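Local coordinates for protein coenzyme A transferase (Yersinia pestis, PDB 3QLI) that binds coenzyme A and probably catalyses its transfer between acyl-CoA thioesters and carboxylates such as acetate, at residues Ala53-Leu58 and Ala78-Asp83; Asp60-Gly65 and Asn92-Tyr97; Thr84-Glu89 and Thr102-Ala107. All coordinates share one frame; numbering follows the deposited sequence.

Interaction 1 of 3, residues Ala53-Leu58 and Ala78-Asp83; sequences ALLKAL and AKIAGD
L55 of helix 52-63 meets I80 and A81 of the short helix 79-83 through a single methyl group, a compact example of how two helices on one face of a Rossmann-like sheet can touch with little shared surface. About 98 Å² is buried in all, and no hydrogen bond crosses. Followed outward, the leucine CB points toward the second helix but first packs against OG1 of T84. CG then divides the side chain. One branch, CD2, is directed to I85. The other, CD1, lies anti to CA (chi2 177°) and so forms the far end of the chain, where it comes to 4.1 Å from CG2 of I80 and 4.3 Å from CA of A81. The leucine and isoleucine side chains cross at about a right angle, and between these two residues the contact is methyl against methyl. I80 presents CG2 because chi1 of -61° swings the longer CG1 arm beside the backbone N. A81 offers its small surface next to it, the CA atoms of L55 and A81 being 6.9 Å apart. On helix 79-83 itself, NZ of K79 forms a salt bridge one turn on with D83, at 2.8 Å from OD2 and on that oxygen's syn side. The first turn of the other helix gives the amides of A53 and L54 to the carboxylate of E179. Both helices rest on the parallel sheet: L55 and A81 each touch M44 of strand 41-44, and L55 also reaches M145 of the adjacent strand 143-148.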
loop_
_atom_site.group_PDB
_atom_site.type_symbol
_atom_site.label_atom_id
_atom_site.label_comp_id
_atom_site.label_asym_id
_atom_site.label_seq_id
_atom_site.Cartn_x
_atom_site.Cartn_y
_atom_site.Cartn_z
ATOM N N ALA A 53 -13.921 -15.640 -30.779
ATOM C CA ALA A 53 -14.505 -15.330 -32.082
ATOM C C ALA A 53 -14.537 -13.822 -32.336
ATOM O O ALA A 53 -14.256 -13.351 -33.450
ATOM C CB ALA A 53 -15.901 -15.945 -32.216
ATOM N N LEU A 54 -14.866 -13.064 -31.295
ATOM C CA LEU A 54 -14.893 -11.603 -31.388
ATOM C C LEU A 54 -13.483 -11.068 -31.600
ATOM O O LEU A 54 -13.277 -10.163 -32.402
ATOM C CB LEU A 54 -15.519 -10.977 -30.127
ATOM C CG LEU A 54 -17.024 -11.211 -29.953
ATOM C CD1 LEU A 54 -17.520 -10.695 -28.589
ATOM C CD2 LEU A 54 -17.821 -10.553 -31.090
ATOM N N LEU A 55 -12.513 -11.622 -30.888
ATOM C CA LEU A 55 -11.137 -11.149 -31.024
ATOM C C LEU A 55 -10.531 -11.520 -32.384
ATOM O O LEU A 55 -9.756 -10.749 -32.956
ATOM C CB LEU A 55 -10.264 -11.661 -29.880
ATOM C CG LEU A 55 -10.648 -11.050 -28.524
ATOM C CD1 LEU A 55 -9.786 -11.649 -27.427
ATOM C CD2 LEU A 55 -10.533 -9.522 -28.527
ATOM N N LYS A 56 -10.885 -12.692 -32.903
ATOM C CA LYS A 56 -10.436 -13.036 -34.253
ATOM C C LYS A 56 -11.017 -12.055 -35.268
ATOM O O LYS A 56 -10.304 -11.569 -36.160
ATOM C CB LYS A 56 -10.816 -14.475 -34.617
ATOM C CG LYS A 56 -10.446 -14.860 -36.048
ATOM C CD LYS A 56 -10.860 -16.297 -36.344
ATOM C CE LYS A 56 -10.625 -16.645 -37.806
ATOM N NZ LYS A 56 -9.201 -16.989 -38.065
ATOM N N ALA A 57 -12.307 -11.753 -35.136
ATOM C CA ALA A 57 -12.966 -10.846 -36.073
ATOM C C ALA A 57 -12.388 -9.418 -35.992
ATOM O O ALA A 57 -12.230 -8.726 -37.002
ATOM C CB ALA A 57 -14.481 -10.837 -35.835
ATOM N N LEU A 58 -12.067 -8.975 -34.784
ATOM C CA LEU A 58 -11.455 -7.666 -34.625
ATOM C C LEU A 58 -10.061 -7.642 -35.259
ATOM O O LEU A 58 -9.708 -6.689 -35.951
ATOM C CB LEU A 58 -11.393 -7.278 -33.141
ATOM C CG LEU A 58 -10.835 -5.895 -32.791
ATOM C CD1 LEU A 58 -11.523 -4.768 -33.622
ATOM C CD2 LEU A 58 -10.982 -5.651 -31.275
ATOM N N ALA A 78 -4.266 -14.099 -22.351
ATOM C CA ALA A 78 -4.325 -15.519 -22.680
ATOM C C ALA A 78 -3.953 -15.701 -24.150
ATOM O O ALA A 78 -4.010 -14.751 -24.927
ATOM C CB ALA A 78 -5.708 -16.072 -22.412
ATOM N N LYS A 79 -3.668 -16.936 -24.535
ATOM C CA LYS A 79 -3.235 -17.237 -25.889
ATOM C C LYS A 79 -4.261 -16.743 -26.894
ATOM O O LYS A 79 -3.904 -16.372 -28.011
ATOM C CB LYS A 79 -3.013 -18.740 -26.060
ATOM C CG LYS A 79 -2.465 -19.134 -27.420
ATOM C CD LYS A 79 -2.008 -20.584 -27.434
ATOM C CE LYS A 79 -1.618 -21.024 -28.836
ATOM N NZ LYS A 79 -0.680 -20.064 -29.476
ATOM N N ILE A 80 -5.529 -16.728 -26.509
ATOM C CA ILE A 80 -6.548 -16.268 -27.433
ATOM C C ILE A 80 -6.241 -14.831 -27.848
ATOM O O ILE A 80 -6.288 -14.506 -29.031
ATOM C CB ILE A 80 -7.930 -16.272 -26.757
ATOM C CG1 ILE A 80 -8.315 -17.689 -26.323
ATOM C CG2 ILE A 80 -8.981 -15.671 -27.676
ATOM C CD1 ILE A 80 -9.289 -17.725 -25.167
ATOM N N ALA A 81 -5.913 -13.977 -26.883
ATOM C CA ALA A 81 -5.560 -12.589 -27.182
ATOM C C ALA A 81 -4.235 -12.440 -27.939
ATOM O O ALA A 81 -4.129 -11.659 -28.882
ATOM C CB ALA A 81 -5.545 -11.751 -25.911
ATOM N N GLY A 82 -3.227 -13.200 -27.518
ATOM C CA GLY A 82 -1.912 -13.135 -28.132
ATOM C C GLY A 82 -1.921 -13.557 -29.583
ATOM O O GLY A 82 -1.259 -12.961 -30.428
ATOM N N ASP A 83 -2.673 -14.614 -29.854
ATOM C CA ASP A 83 -2.826 -15.169 -31.193
ATOM C C ASP A 83 -3.540 -14.254 -32.188
ATOM O O ASP A 83 -3.256 -14.296 -33.382
ATOM C CB ASP A 83 -3.489 -16.545 -31.135
ATOM C CG ASP A 83 -2.544 -17.617 -30.635
ATOM O OD1 ASP A 83 -1.350 -17.308 -30.443
ATOM O OD2 ASP A 83 -2.994 -18.763 -30.433
#

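Interaction 2 of 3, residues Asp60-Gly65 and Asn92-Tyr97; sequences DRATRG and NRIKPY
The carbonyl oxygen of A62 accepts the amide of G65 at 2.9 Å (N to O), while CD of R93 packs against it at 3.3 Å. The bond belongs to the Schellman motif that ends helix 52-63, where G65 leaves helical geometry with a positive phi of 74°. R64 N still makes an ordinary helical bond, 3.0 Å to O of D60. The case illustrates how a helix end can be covered by the start of a strand in a parallel alpha/beta sheet, since R93 comes just before strand 94-98, an outermost strand of the sheet within this chain. Its side chain runs straight from CG to NE, then turns at chi4 (-83°), so that the flat guanidinium lies over the backbone of G65. CA of the glycine sits over the centre of one face, 3.6 Å from CZ of R93; with no side chain on G65, the face can come this close. A62 O, by contrast, approaches the guanidinium obliquely. NH1 of R93 bonds to O of I67 in the intervening loop, and the backbone of R93 also pairs with L70. Farther along, K95 continues the pairing with L70 and V72 of strand 70-74, and Y97 packs on S425 of the second subunit. Next to the arginine the contact becomes apolar. The CB of I94 points toward the helix and, with CG1 beside the residue's own backbone N (chi1 -60°), the side chain carries CD1 to 3.7 Å from CB of A62.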
loop_
_atom_site.group_PDB
_atom_site.type_symbol
_atom_site.label_atom_id
_atom_site.label_comp_id
_atom_site.label_asym_id
_atom_site.label_seq_id
_atom_site.Cartn_x
_atom_site.Cartn_y
_atom_site.Cartn_z
ATOM N N ASP A 60 -8.944 -9.521 -37.679
ATOM C CA ASP A 60 -9.163 -9.526 -39.123
ATOM C C ASP A 60 -9.487 -8.124 -39.646
ATOM O O ASP A 60 -9.041 -7.722 -40.736
ATOM C CB ASP A 60 -10.278 -10.516 -39.493
ATOM C CG ASP A 60 -9.893 -11.970 -39.231
ATOM O OD1 ASP A 60 -8.727 -12.240 -38.856
ATOM O OD2 ASP A 60 -10.769 -12.856 -39.403
ATOM N N ARG A 61 -10.246 -7.364 -38.861
ATOM C CA ARG A 61 -10.599 -6.009 -39.244
ATOM C C ARG A 61 -9.349 -5.124 -39.362
ATOM O O ARG A 61 -9.226 -4.311 -40.285
ATOM C CB ARG A 61 -11.608 -5.422 -38.250
ATOM C CG ARG A 61 -12.538 -4.431 -38.881
ATOM C CD ARG A 61 -13.479 -3.755 -37.901
ATOM N NE ARG A 61 -13.672 -2.382 -38.341
ATOM C CZ ARG A 61 -14.181 -1.401 -37.608
ATOM N NH1 ARG A 61 -14.606 -1.628 -36.369
ATOM N NH2 ARG A 61 -14.281 -0.187 -38.135
ATOM N N ALA A 62 -8.419 -5.295 -38.428
ATOM C CA ALA A 62 -7.144 -4.598 -38.472
ATOM C C ALA A 62 -6.322 -5.080 -39.668
ATOM O O ALA A 62 -5.706 -4.285 -40.378
ATOM C CB ALA A 62 -6.379 -4.819 -37.165
ATOM N N THR A 63 -6.309 -6.387 -39.891
ATOM C CA THR A 63 -5.564 -6.948 -41.019
ATOM C C THR A 63 -5.996 -6.337 -42.353
ATOM O O THR A 63 -5.163 -6.049 -43.220
ATOM C CB THR A 63 -5.712 -8.478 -41.065
ATOM O OG1 THR A 63 -5.139 -9.029 -39.878
ATOM C CG2 THR A 63 -4.987 -9.058 -42.284
ATOM N N ARG A 64 -7.299 -6.123 -42.502
ATOM C CA ARG A 64 -7.862 -5.534 -43.711
ATOM C C ARG A 64 -7.686 -4.022 -43.768
ATOM O O ARG A 64 -8.089 -3.391 -44.737
ATOM C CB ARG A 64 -9.356 -5.866 -43.824
ATOM C CG ARG A 64 -9.667 -7.349 -43.946
ATOM C CD ARG A 64 -11.137 -7.594 -44.319
ATOM N NE ARG A 64 -12.092 -6.912 -43.439
ATOM C CZ ARG A 64 -12.645 -7.450 -42.348
ATOM N NH1 ARG A 64 -12.339 -8.687 -41.977
ATOM N NH2 ARG A 64 -13.504 -6.746 -41.621
ATOM N N GLY A 65 -7.119 -3.439 -42.712
ATOM C CA GLY A 65 -6.886 -2.007 -42.653
ATOM C C GLY A 65 -8.147 -1.189 -42.427
ATOM O O GLY A 65 -8.214 -0.031 -42.823
ATOM N N ASN A 92 0.471 -1.692 -35.064
ATOM C CA ASN A 92 0.315 -0.335 -35.582
ATOM C C ASN A 92 -1.141 0.113 -35.672
ATOM O O ASN A 92 -1.424 1.271 -35.973
ATOM C CB ASN A 92 0.978 -0.212 -36.955
ATOM C CG ASN A 92 0.302 -1.070 -38.009
ATOM O OD1 ASN A 92 -0.046 -2.223 -37.757
ATOM N ND2 ASN A 92 0.115 -0.509 -39.198
ATOM N N ARG A 93 -2.059 -0.809 -35.409
ATOM C CA ARG A 93 -3.485 -0.518 -35.495
ATOM C C ARG A 93 -4.231 -0.817 -34.206
ATOM O O ARG A 93 -5.150 -0.094 -33.838
ATOM C CB ARG A 93 -4.117 -1.301 -36.647
ATOM C CG ARG A 93 -3.696 -0.774 -38.027
ATOM C CD ARG A 93 -4.328 -1.541 -39.170
ATOM N NE ARG A 93 -3.964 -0.925 -40.442
ATOM C CZ ARG A 93 -4.584 0.128 -40.969
ATOM N NH1 ARG A 93 -5.622 0.686 -40.344
ATOM N NH2 ARG A 93 -4.172 0.622 -42.132
ATOM N N ILE A 94 -3.859 -1.908 -33.543
ATOM C CA ILE A 94 -4.445 -2.252 -32.248
ATOM C C ILE A 94 -3.353 -2.094 -31.210
ATOM O O ILE A 94 -2.388 -2.843 -31.214
ATOM C CB ILE A 94 -4.980 -3.690 -32.237
ATOM C CG1 ILE A 94 -6.070 -3.839 -33.307
ATOM C CG2 ILE A 94 -5.509 -4.056 -30.841
ATOM C CD1 ILE A 94 -6.603 -5.233 -33.474
ATOM N N LYS A 95 -3.499 -1.106 -30.330
ATOM C CA LYS A 95 -2.433 -0.752 -29.398
ATOM C C LYS A 95 -2.650 -1.407 -28.031
ATOM O O LYS A 95 -3.654 -1.147 -27.373
ATOM C CB LYS A 95 -2.383 0.766 -29.208
ATOM C CG LYS A 95 -2.444 1.585 -30.487
ATOM C CD LYS A 95 -1.339 1.199 -31.449
ATOM C CE LYS A 95 -1.252 2.175 -32.612
ATOM N NZ LYS A 95 -0.986 3.568 -32.144
ATOM N N PRO A 96 -1.711 -2.264 -27.601
ATOM C CA PRO A 96 -1.858 -2.892 -26.284
ATOM C C PRO A 96 -1.568 -1.892 -25.183
ATOM O O PRO A 96 -0.441 -1.404 -25.061
ATOM C CB PRO A 96 -0.789 -3.988 -26.292
ATOM C CG PRO A 96 -0.495 -4.220 -27.762
ATOM C CD PRO A 96 -0.613 -2.865 -28.379
ATOM N N TYR A 97 -2.602 -1.565 -24.414
ATOM C CA TYR A 97 -2.455 -0.756 -23.211
ATOM C C TYR A 97 -2.610 -1.739 -22.070
ATOM O O TYR A 97 -3.624 -1.779 -21.384
ATOM C CB TYR A 97 -3.491 0.384 -23.184
ATOM C CG TYR A 97 -2.979 1.592 -23.950
ATOM C CD1 TYR A 97 -2.676 2.784 -23.296
ATOM C CD2 TYR A 97 -2.726 1.510 -25.319
ATOM C CE1 TYR A 97 -2.169 3.876 -23.990
ATOM C CE2 TYR A 97 -2.203 2.604 -26.025
ATOM C CZ TYR A 97 -1.933 3.777 -25.352
ATOM O OH TYR A 97 -1.425 4.866 -26.028
#

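Interaction 3 of 3, residues Thr84-Glu89 and Thr102-Ala107; sequences TILRYE and TAVERA
L86, within the type I turn T84-R87, pushes one methyl group, CD1, against V104 and E105 at the start of helix 103-114. The helix side, taken in order, gives a worked example of an N-terminal cap built around a buried carboxylate. T102 stands at the N-cap, and both its N and its OG1 donate to OE1 of E105, each at 2.8 Å. The hydroxyl meets the syn lone pair of OE1, whereas the amide arrives on the anti side and 25° out of the carboxylate plane. A weak return bond of 3.4 Å runs from N of V104 to OG1 of T102. A103 opens the helix, and its N lies against one face of the R106 guanidinium, offset toward the rim. V104 comes next: with CG1 anti to its backbone N (chi1 173°), this methyl stands 4.1 Å from CD1 of L86, the two side chains crossing at about a right angle. E105 bends at chi2 (78°), bringing its carboxylate back over the helix start; OE2 bonds to the hydroxyls of Y74 and T77 and lies 4.0 Å from CD1 of L86. Four hydrogen bonds, from T102, Y74 and T77, thus fix the carboxylate's rotation, and together with the helix N-terminus they probably favour its ionised form. R106 follows, its N bonding to O of T102 and its side chain packing on H351 and M352. Since A103 and R106 contact coenzyme A in a structure of this protein, the capping box of T102 and E105 closes a helix N-terminus that forms part of the coenzyme A site.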
loop_
_atom_site.group_PDB
_atom_site.type_symbol
_atom_site.label_atom_id
_atom_site.label_comp_id
_atom_site.label_asym_id
_atom_site.label_seq_id
_atom_site.Cartn_x
_atom_site.Cartn_y
_atom_site.Cartn_z
ATOM N N THR A 84 -4.489 -13.458 -31.705
ATOM C CA THR A 84 -5.271 -12.601 -32.593
ATOM C C THR A 84 -4.963 -11.098 -32.588
ATOM O O THR A 84 -4.121 -10.630 -33.350
ATOM C CB THR A 84 -6.773 -12.771 -32.294
ATOM O OG1 THR A 84 -7.022 -12.461 -30.918
ATOM C CG2 THR A 84 -7.212 -14.200 -32.565
ATOM N N ILE A 85 -5.648 -10.351 -31.729
ATOM C CA ILE A 85 -5.498 -8.894 -31.656
ATOM C C ILE A 85 -4.110 -8.392 -31.267
ATOM O O ILE A 85 -3.668 -7.347 -31.737
ATOM C CB ILE A 85 -6.577 -8.225 -30.770
ATOM C CG1 ILE A 85 -6.533 -8.769 -29.342
ATOM C CG2 ILE A 85 -7.957 -8.408 -31.383
ATOM C CD1 ILE A 85 -7.100 -7.812 -28.323
ATOM N N LEU A 86 -3.440 -9.128 -30.393
ATOM C CA LEU A 86 -2.119 -8.740 -29.911
ATOM C C LEU A 86 -0.956 -9.137 -30.830
ATOM O O LEU A 86 0.199 -8.883 -30.498
ATOM C CB LEU A 86 -1.888 -9.277 -28.495
ATOM C CG LEU A 86 -2.866 -8.780 -27.427
ATOM C CD1 LEU A 86 -2.488 -9.295 -26.048
ATOM C CD2 LEU A 86 -2.951 -7.264 -27.429
ATOM N N ARG A 87 -1.247 -9.776 -31.961
ATOM C CA ARG A 87 -0.174 -10.191 -32.867
ATOM C C ARG A 87 0.684 -8.988 -33.229
ATOM O O ARG A 87 0.161 -7.929 -33.561
ATOM C CB ARG A 87 -0.731 -10.841 -34.142
ATOM C CG ARG A 87 -1.245 -12.260 -33.946
ATOM C CD ARG A 87 -1.268 -13.048 -35.260
ATOM N NE ARG A 87 -1.846 -12.303 -36.380
ATOM C CZ ARG A 87 -3.151 -12.230 -36.638
ATOM N NH1 ARG A 87 -4.018 -12.836 -35.843
ATOM N NH2 ARG A 87 -3.594 -11.544 -37.686
ATOM N N TYR A 88 2.000 -9.164 -33.164
ATOM C CA TYR A 88 2.954 -8.076 -33.390
ATOM C C TYR A 88 2.636 -7.284 -34.655
ATOM O O TYR A 88 2.713 -6.054 -34.668
ATOM C CB TYR A 88 4.378 -8.645 -33.457
ATOM C CG TYR A 88 5.475 -7.603 -33.457
ATOM C CD1 TYR A 88 6.026 -7.143 -32.261
ATOM C CD2 TYR A 88 5.973 -7.091 -34.652
ATOM C CE1 TYR A 88 7.027 -6.196 -32.251
ATOM C CE2 TYR A 88 6.983 -6.142 -34.652
ATOM C CZ TYR A 88 7.506 -5.700 -33.453
ATOM O OH TYR A 88 8.507 -4.757 -33.453
ATOM N N GLU A 89 2.242 -7.990 -35.708
ATOM C CA GLU A 89 2.041 -7.350 -37.011
ATOM C C GLU A 89 0.886 -6.365 -37.003
ATOM O O GLU A 89 0.771 -5.530 -37.899
ATOM C CB GLU A 89 1.802 -8.398 -38.095
ATOM C CG GLU A 89 2.735 -9.595 -38.002
ATOM C CD GLU A 89 2.168 -10.693 -37.122
ATOM O OE1 GLU A 89 1.094 -11.244 -37.473
ATOM O OE2 GLU A 89 2.789 -11.007 -36.085
ATOM N N THR A 102 2.463 -9.882 -18.968
ATOM C CA THR A 102 2.625 -11.329 -18.869
ATOM C C THR A 102 3.567 -11.859 -19.951
ATOM O O THR A 102 4.172 -11.089 -20.690
ATOM C CB THR A 102 1.272 -12.100 -18.986
ATOM O OG1 THR A 102 0.871 -12.175 -20.356
ATOM C CG2 THR A 102 0.170 -11.430 -18.166
ATOM N N ALA A 103 3.679 -13.181 -20.045
ATOM C CA ALA A 103 4.540 -13.808 -21.049
ATOM C C ALA A 103 4.276 -13.250 -22.451
ATOM O O ALA A 103 5.213 -12.977 -23.213
ATOM C CB ALA A 103 4.365 -15.335 -21.037
ATOM N N VAL A 104 3.005 -13.071 -22.793
ATOM C CA VAL A 104 2.647 -12.541 -24.114
ATOM C C VAL A 104 3.250 -11.150 -24.370
ATOM O O VAL A 104 3.817 -10.899 -25.434
ATOM C CB VAL A 104 1.113 -12.495 -24.307
ATOM C CG1 VAL A 104 0.751 -11.793 -25.609
ATOM C CG2 VAL A 104 0.526 -13.904 -24.250
ATOM N N GLU A 105 3.126 -10.248 -23.401
ATOM C CA GLU A 105 3.669 -8.898 -23.544
ATOM C C GLU A 105 5.201 -8.880 -23.466
ATOM O O GLU A 105 5.853 -8.088 -24.139
ATOM C CB GLU A 105 3.089 -7.957 -22.482
ATOM C CG GLU A 105 1.626 -7.632 -22.664
ATOM C CD GLU A 105 0.708 -8.757 -22.209
ATOM O OE1 GLU A 105 1.123 -9.591 -21.376
ATOM O OE2 GLU A 105 -0.445 -8.798 -22.687
ATOM N N ARG A 106 5.772 -9.725 -22.613
ATOM C CA ARG A 106 7.227 -9.847 -22.574
ATOM C C ARG A 106 7.783 -10.184 -23.963
ATOM O O ARG A 106 8.754 -9.568 -24.412
ATOM C CB ARG A 106 7.665 -10.887 -21.540
ATOM C CG ARG A 106 7.496 -10.414 -20.107
ATOM C CD ARG A 106 8.312 -11.259 -19.122
ATOM N NE ARG A 106 7.840 -12.636 -19.050
ATOM C CZ ARG A 106 6.893 -13.073 -18.225
ATOM N NH1 ARG A 106 6.287 -12.243 -17.383
ATOM N NH2 ARG A 106 6.548 -14.350 -18.243
ATOM N N ALA A 107 7.163 -11.143 -24.647
ATOM C CA ALA A 107 7.576 -11.497 -26.012
ATOM C C ALA A 107 7.464 -10.312 -26.986
ATOM O O ALA A 107 8.363 -10.053 -27.788
ATOM C CB ALA A 107 6.771 -12.693 -26.524
#

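The three contacts lie on the same side of the chain's centre, their centres 11 to 12 Å apart, all in the N-terminal acetyl-CoA hydrolase/transferase domain, toward the edge of a parallel six-stranded sheet that strand 94-98 borders. Interactions 1 and 2 share helix 52-63 and alternate along the chain, as do interactions 2 and 3, whereas interaction 1 closes before interaction 3 opens. A probable hydrogen bond from L86 N to A81 O, 3.0 Å, ties interactions 1 and 3, and P96 against L86 joins interactions 2 and 3. The contacts thus join consecutive strand and helix elements, from helix 52-63 over the inner strands to the start of helix 103-114, which carries coenzyme A contacts.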